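Local coordinates for protein acetone carboxylase alpha subunit (Xanthobacter autotrophicus Py2, PDB 5M45) that is the alpha subunit of acetone carboxylase, a metal-containing member of the hydantoinase B/oxoprolinase family that assembles with chains of other proteins, at residues E495-K505 against C518-A529. Residues are numbered along the deposited sequence; the frame is centred on the assembly and turned at random.
Sequences EPLVYLGRQIK and CGFESLRMVWNA
Arg524 NH1 donates to Glu495 OE2 at 2.9 Å, a salt bridge lying in the guanidinium plane and reaching the syn side of the carboxylate. Arg524 NE donates almost straight to Ser522 OG at 2.9 Å, and a water joins Arg524 NH2 to Glu495 OE1. This cluster sits on one face of an antiparallel strand pair, 497-504 with 520-526. Strand 497-504 is the outermost of five within this chain, and the chain of another protein bonds to its backbone at Arg502. The guanidinium of Arg524 also lies flat on the Tyr499 ring, centres 4.2 Å apart and planes at 21°. A bend in the arginine side chain (chi2 -53°) helps lay CD over the same ring. Glu457 binds Arg524, Ser522, Tyr499 and Arg502, so the negative charge of Glu457 is probably balanced by the two arginines.

A classic beta bulge interrupts the pairing. Leu500 and Gly501 both face Leu523, whose O accepts a bond of 2.9 Å from Leu500 N and a weak one from Gly501 N. Regular pairing holds at Val498 with Met525 and at Gln503 with Glu521. On the face of Val498 and Met525, Val498 CG1 packs on Trp527 CD1 and Leu500 CD1 on Met525 CB. The chain of another protein covers part of this side. At the far end, Lys505 NZ meets Glu521 OE2 at 3.0 Å, from above the carboxylate plane.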
ATOM      1  N   GLU A 495      24.087   0.918   8.346  1.00 13.98           N
ATOM      2  CA  GLU A 495      23.488  -0.053   9.306  1.00 13.80           C
ATOM      3  C   GLU A 495      23.991   0.282  10.713  1.00 13.73           C
ATOM      4  O   GLU A 495      25.184   0.535  10.854  1.00 13.77           O
ATOM      5  CB  GLU A 495      23.923  -1.510   8.978  1.00 13.68           C
ATOM      6  CG  GLU A 495      23.741  -1.975   7.530  1.00 13.78           C
ATOM      7  CD  GLU A 495      24.467  -3.280   7.165  1.00 13.90           C
ATOM      8  OE1 GLU A 495      24.114  -3.929   6.139  1.00 13.93           O
ATOM      9  OE2 GLU A 495      25.437  -3.665   7.881  1.00 14.34           O
ATOM     10  N   PRO A 496      23.133   0.216  11.757  1.00 13.57           N
ATOM     11  CA  PRO A 496      23.578   0.418  13.152  1.00 13.65           C
ATOM     12  C   PRO A 496      24.132  -0.888  13.737  1.00 13.60           C
ATOM     13  O   PRO A 496      23.588  -1.441  14.698  1.00 13.52           O
ATOM     14  CB  PRO A 496      22.299   0.884  13.851  1.00 13.79           C
ATOM     15  CG  PRO A 496      21.234   0.107  13.148  1.00 13.52           C
ATOM     16  CD  PRO A 496      21.668   0.050  11.694  1.00 13.44           C
ATOM     17  N   LEU A 497      25.236  -1.345  13.130  1.00 13.51           N
ATOM     18  CA  LEU A 497      25.882  -2.628  13.397  1.00 13.55           C
ATOM     19  C   LEU A 497      27.396  -2.426  13.199  1.00 13.61           C
ATOM     20  O   LEU A 497      27.800  -1.623  12.350  1.00 13.71           O
ATOM     21  CB  LEU A 497      25.416  -3.724  12.387  1.00 13.34           C
ATOM     22  CG  LEU A 497      23.903  -3.993  12.242  1.00 13.26           C
ATOM     23  CD1 LEU A 497      23.656  -4.918  11.049  1.00 13.12           C
ATOM     24  CD2 LEU A 497      23.339  -4.612  13.494  1.00 13.32           C
ATOM     25  N   VAL A 498      28.218  -3.174  13.946  1.00 13.57           N
ATOM     26  CA  VAL A 498      29.660  -3.222  13.710  1.00 13.59           C
ATOM     27  C   VAL A 498      30.169  -4.636  13.486  1.00 13.42           C
ATOM     28  O   VAL A 498      29.680  -5.589  14.073  1.00 13.10           O
ATOM     29  CB  VAL A 498      30.490  -2.564  14.847  1.00 13.81           C
ATOM     30  CG1 VAL A 498      30.184  -1.064  14.919  1.00 13.95           C
ATOM     31  CG2 VAL A 498      30.236  -3.210  16.191  1.00 13.91           C
ATOM     32  N   TYR A 499      31.161  -4.753  12.592  1.00 13.56           N
ATOM     33  CA  TYR A 499      31.820  -6.017  12.296  1.00 13.54           C
ATOM     34  C   TYR A 499      32.763  -6.496  13.399  1.00 13.70           C
ATOM     35  O   TYR A 499      33.669  -5.776  13.810  1.00 13.99           O
ATOM     36  CB  TYR A 499      32.601  -5.921  10.986  1.00 13.60           C
ATOM     37  CG  TYR A 499      31.758  -5.930   9.729  1.00 13.35           C
ATOM     38  CD1 TYR A 499      31.210  -4.759   9.228  1.00 13.31           C
ATOM     39  CD2 TYR A 499      31.531  -7.114   9.037  1.00 13.08           C
ATOM     40  CE1 TYR A 499      30.426  -4.760   8.085  1.00 13.04           C
ATOM     41  CE2 TYR A 499      30.744  -7.147   7.917  1.00 12.92           C
ATOM     42  CZ  TYR A 499      30.190  -5.952   7.425  1.00 12.91           C
ATOM     43  OH  TYR A 499      29.430  -5.948   6.281  1.00 12.61           O
ATOM     44  N   LEU A 500      32.524  -7.702  13.885  1.00 13.72           N
ATOM     45  CA  LEU A 500      33.494  -8.452  14.704  1.00 14.08           C
ATOM     46  C   LEU A 500      34.184  -9.620  13.954  1.00 13.99           C
ATOM     47  O   LEU A 500      35.040 -10.291  14.514  1.00 14.14           O
ATOM     48  CB  LEU A 500      32.791  -8.999  15.942  1.00 14.19           C
ATOM     49  CG  LEU A 500      32.142  -8.013  16.929  1.00 14.33           C
ATOM     50  CD1 LEU A 500      31.606  -8.763  18.163  1.00 14.43           C
ATOM     51  CD2 LEU A 500      33.097  -6.930  17.381  1.00 14.72           C
ATOM     52  N   GLY A 501      33.746  -9.914  12.728  1.00 13.93           N
ATOM     53  CA  GLY A 501      34.410 -10.903  11.894  1.00 13.82           C
ATOM     54  C   GLY A 501      33.994 -10.829  10.423  1.00 13.60           C
ATOM     55  O   GLY A 501      32.858 -10.450  10.091  1.00 13.51           O
ATOM     56  N   ARG A 502      34.933 -11.176   9.541  1.00 13.63           N
ATOM     57  CA  ARG A 502      34.641 -11.527   8.144  1.00 13.42           C
ATOM     58  C   ARG A 502      35.619 -12.611   7.741  1.00 13.70           C
ATOM     59  O   ARG A 502      36.825 -12.377   7.766  1.00 13.62           O
ATOM     60  CB  ARG A 502      34.787 -10.274   7.257  1.00 13.45           C
ATOM     61  CG  ARG A 502      33.623  -9.984   6.348  1.00 13.20           C
ATOM     62  CD  ARG A 502      33.919  -8.847   5.371  1.00 13.20           C
ATOM     63  NE  ARG A 502      32.695  -8.342   4.752  1.00 13.08           N
ATOM     64  CZ  ARG A 502      32.624  -7.442   3.789  1.00 12.89           C
ATOM     65  NH1 ARG A 502      31.422  -7.124   3.304  1.00 12.84           N
ATOM     66  NH2 ARG A 502      33.728  -6.872   3.301  1.00 12.91           N
ATOM     67  N   GLN A 503      35.112 -13.812   7.426  1.00 14.01           N
ATOM     68  CA  GLN A 503      35.943 -15.030   7.273  1.00 14.20           C
ATOM     69  C   GLN A 503      35.388 -15.911   6.144  1.00 14.17           C
ATOM     70  O   GLN A 503      34.170 -16.036   5.983  1.00 13.55           O
ATOM     71  CB  GLN A 503      35.922 -15.811   8.596  1.00 14.60           C
ATOM     72  CG  GLN A 503      36.873 -16.982   8.712  1.00 15.09           C
ATOM     73  CD  GLN A 503      36.849 -17.691  10.070  1.00 15.56           C
ATOM     74  OE1 GLN A 503      37.277 -17.131  11.056  1.00 16.17           O
ATOM     75  NE2 GLN A 503      36.349 -18.923  10.118  1.00 15.80           N
ATOM     76  N   ILE A 504      36.284 -16.577   5.414  1.00 14.21           N
ATOM     77  CA  ILE A 504      35.895 -17.605   4.452  1.00 14.14           C
ATOM     78  C   ILE A 504      35.198 -18.766   5.215  1.00 14.32           C
ATOM     79  O   ILE A 504      35.617 -19.133   6.324  1.00 14.29           O
ATOM     80  CB  ILE A 504      37.133 -18.130   3.682  1.00 14.35           C
ATOM     81  CG1 ILE A 504      37.723 -17.026   2.800  1.00 14.39           C
ATOM     82  CG2 ILE A 504      36.771 -19.370   2.857  1.00 14.39           C
ATOM     83  CD1 ILE A 504      39.056 -17.388   2.174  1.00 14.63           C
ATOM     84  N   LYS A 505      34.109 -19.309   4.645  1.00 14.43           N
ATOM     85  CA  LYS A 505      33.226 -20.282   5.376  1.00 14.46           C
ATOM     86  C   LYS A 505      33.695 -21.727   5.130  1.00 14.33           C
ATOM     87  O   LYS A 505      33.406 -22.306   4.082  1.00 14.79           O
ATOM     88  CB  LYS A 505      31.737 -20.105   4.982  1.00 14.39           C
ATOM     89  CG  LYS A 505      30.752 -20.944   5.811  1.00 14.54           C
ATOM     90  CD  LYS A 505      30.693 -20.498   7.266  1.00 14.73           C
ATOM     91  CE  LYS A 505      29.672 -21.278   8.051  1.00 14.76           C
ATOM     92  NZ  LYS A 505      30.056 -21.306   9.486  1.00 15.01           N
ATOM     93  N   CYS A 518      33.507 -21.984  -1.769  1.00 13.55           N
ATOM     94  CA  CYS A 518      32.988 -21.714  -0.433  1.00 13.94           C
ATOM     95  C   CYS A 518      32.220 -20.387  -0.410  1.00 13.43           C
ATOM     96  O   CYS A 518      32.465 -19.484  -1.233  1.00 13.38           O
ATOM     97  CB  CYS A 518      34.111 -21.696   0.613  1.00 14.92           C
ATOM     98  SG  CYS A 518      34.760 -23.340   0.983  1.00 17.20           S
ATOM     99  N   GLY A 519      31.291 -20.274   0.533  1.00 12.90           N
ATOM    100  CA  GLY A 519      30.738 -18.968   0.886  1.00 12.48           C
ATOM    101  C   GLY A 519      31.673 -18.217   1.857  1.00 12.38           C
ATOM    102  O   GLY A 519      32.862 -18.476   1.920  1.00 12.14           O
ATOM    103  N   PHE A 520      31.109 -17.256   2.590  1.00 12.20           N
ATOM    104  CA  PHE A 520      31.819 -16.531   3.664  1.00 12.38           C
ATOM    105  C   PHE A 520      30.817 -16.166   4.749  1.00 12.24           C
ATOM    106  O   PHE A 520      29.639 -16.442   4.607  1.00 11.91           O
ATOM    107  CB  PHE A 520      32.628 -15.307   3.149  1.00 12.65           C
ATOM    108  CG  PHE A 520      31.807 -14.079   2.796  1.00 12.63           C
ATOM    109  CD1 PHE A 520      30.991 -14.052   1.670  1.00 12.66           C
ATOM    110  CD2 PHE A 520      31.899 -12.916   3.577  1.00 12.83           C
ATOM    111  CE1 PHE A 520      30.246 -12.896   1.342  1.00 12.69           C
ATOM    112  CE2 PHE A 520      31.184 -11.766   3.246  1.00 12.79           C
ATOM    113  CZ  PHE A 520      30.343 -11.761   2.135  1.00 12.76           C
ATOM    114  N   GLU A 521      31.311 -15.618   5.852  1.00 12.34           N
ATOM    115  CA  GLU A 521      30.477 -15.269   6.987  1.00 12.49           C
ATOM    116  C   GLU A 521      30.983 -13.995   7.636  1.00 12.49           C
ATOM    117  O   GLU A 521      32.181 -13.678   7.572  1.00 12.42           O
ATOM    118  CB  GLU A 521      30.412 -16.404   8.022  1.00 12.88           C
ATOM    119  CG  GLU A 521      31.753 -16.763   8.615  1.00 13.45           C
ATOM    120  CD  GLU A 521      31.780 -18.091   9.359  1.00 14.11           C
ATOM    121  OE1 GLU A 521      32.844 -18.801   9.343  1.00 14.90           O
ATOM    122  OE2 GLU A 521      30.750 -18.445   9.988  1.00 14.61           O
ATOM    123  N   SER A 522      30.051 -13.265   8.246  1.00 12.24           N
ATOM    124  CA  SER A 522      30.390 -12.092   9.054  1.00 12.32           C
ATOM    125  C   SER A 522      29.639 -12.146  10.390  1.00 12.53           C
ATOM    126  O   SER A 522      28.460 -12.502  10.414  1.00 12.33           O
ATOM    127  CB  SER A 522      30.066 -10.782   8.298  1.00 12.16           C
ATOM    128  OG  SER A 522      28.681 -10.632   7.952  1.00 11.74           O
ATOM    129  N   LEU A 523      30.333 -11.796  11.493  1.00 12.81           N
ATOM    130  CA  LEU A 523      29.703 -11.669  12.796  1.00 13.13           C
ATOM    131  C   LEU A 523      29.449 -10.190  13.030  1.00 13.07           C
ATOM    132  O   LEU A 523      30.394  -9.382  12.990  1.00 12.99           O
ATOM    133  CB  LEU A 523      30.614 -12.202  13.925  1.00 13.48           C
ATOM    134  CG  LEU A 523      30.063 -12.154  15.360  1.00 13.73           C
ATOM    135  CD1 LEU A 523      28.760 -12.880  15.459  1.00 13.70           C
ATOM    136  CD2 LEU A 523      31.027 -12.719  16.393  1.00 14.08           C
ATOM    137  N   ARG A 524      28.190  -9.855  13.307  1.00 13.08           N
ATOM    138  CA  ARG A 524      27.765  -8.477  13.624  1.00 13.16           C
ATOM    139  C   ARG A 524      27.391  -8.311  15.103  1.00 13.31           C
ATOM    140  O   ARG A 524      26.772  -9.208  15.701  1.00 13.10           O
ATOM    141  CB  ARG A 524      26.564  -8.062  12.792  1.00 12.95           C
ATOM    142  CG  ARG A 524      26.609  -8.471  11.311  1.00 12.86           C
ATOM    143  CD  ARG A 524      27.871  -8.057  10.569  1.00 12.99           C
ATOM    144  NE  ARG A 524      27.594  -8.206   9.151  1.00 13.01           N
ATOM    145  CZ  ARG A 524      26.989  -7.306   8.368  1.00 13.07           C
ATOM    146  NH1 ARG A 524      26.643  -6.116   8.808  1.00 13.06           N
ATOM    147  NH2 ARG A 524      26.721  -7.624   7.101  1.00 13.08           N
ATOM    148  N   MET A 525      27.737  -7.154  15.647  1.00 13.42           N
ATOM    149  CA  MET A 525      27.276  -6.713  16.963  1.00 13.72           C
ATOM    150  C   MET A 525      26.397  -5.486  16.769  1.00 13.52           C
ATOM    151  O   MET A 525      26.783  -4.544  16.081  1.00 13.76           O
ATOM    152  CB  MET A 525      28.448  -6.376  17.890  1.00 14.23           C
ATOM    153  CG  MET A 525      28.017  -6.169  19.348  1.00 14.61           C
ATOM    154  SD  MET A 525      29.344  -5.958  20.598  1.00 15.36           S
ATOM    155  CE  MET A 525      29.786  -4.265  20.228  1.00 15.39           C
ATOM    156  N   VAL A 526      25.219  -5.478  17.391  1.00 13.40           N
ATOM    157  CA  VAL A 526      24.314  -4.303  17.328  1.00 13.28           C
ATOM    158  C   VAL A 526      24.968  -3.116  18.064  1.00 13.47           C
ATOM    159  O   VAL A 526      25.503  -3.264  19.172  1.00 13.44           O
ATOM    160  CB  VAL A 526      22.932  -4.661  17.892  1.00 13.34           C
ATOM    161  CG1 VAL A 526      21.982  -3.469  17.841  1.00 13.35           C
ATOM    162  CG2 VAL A 526      22.303  -5.825  17.097  1.00 13.15           C
ATOM    163  N   TRP A 527      24.937  -1.932  17.446  1.00 13.49           N
ATOM    164  CA  TRP A 527      25.651  -0.772  17.967  1.00 13.73           C
ATOM    165  C   TRP A 527      25.058   0.580  17.479  1.00 13.65           C
ATOM    166  O   TRP A 527      25.021   0.852  16.265  1.00 13.32           O
ATOM    167  CB  TRP A 527      27.138  -0.864  17.573  1.00 14.02           C
ATOM    168  CG  TRP A 527      27.937   0.299  18.077  1.00 14.57           C
ATOM    169  CD1 TRP A 527      28.401   1.379  17.360  1.00 14.73           C
ATOM    170  CD2 TRP A 527      28.308   0.519  19.430  1.00 15.08           C
ATOM    171  NE1 TRP A 527      29.053   2.253  18.205  1.00 15.20           N
ATOM    172  CE2 TRP A 527      28.997   1.756  19.482  1.00 15.37           C
ATOM    173  CE3 TRP A 527      28.077  -0.187  20.617  1.00 15.37           C
ATOM    174  CZ2 TRP A 527      29.514   2.271  20.673  1.00 15.87           C
ATOM    175  CZ3 TRP A 527      28.593   0.315  21.805  1.00 15.96           C
ATOM    176  CH2 TRP A 527      29.277   1.564  21.832  1.00 16.15           C
ATOM    177  N   ASN A 528      24.691   1.438  18.439  1.00 13.78           N
ATOM    178  CA  ASN A 528      24.049   2.734  18.177  1.00 13.86           C
ATOM    179  C   ASN A 528      22.655   2.588  17.491  1.00 13.64           C
ATOM    180  O   ASN A 528      22.227   3.479  16.731  1.00 13.79           O
ATOM    181  CB  ASN A 528      25.008   3.651  17.400  1.00 13.88           C
ATOM    182  CG  ASN A 528      24.844   5.134  17.737  1.00 14.20           C
ATOM    183  OD1 ASN A 528      23.996   5.528  18.505  1.00 14.31           O
ATOM    184  ND2 ASN A 528      25.683   5.973  17.123  1.00 14.30           N
ATOM    185  N   ALA A 529      21.983   1.473  17.739  1.00 13.49           N
ATOM    186  CA  ALA A 529      20.584   1.243  17.312  1.00 13.42           C
ATOM    187  C   ALA A 529      19.618   1.489  18.485  1.00 13.73           C
ATOM    188  O   ALA A 529      19.986   1.286  19.661  1.00 14.16           O
ATOM    189  CB  ALA A 529      20.406  -0.202  16.816  1.00 13.28           C
TER
HETATM  190  O   HOH W   1      26.073  -5.538   5.231  1.00 12.13           O
HETATM  191  O   HOH W   2      34.292 -20.958   8.650  1.00 21.60           O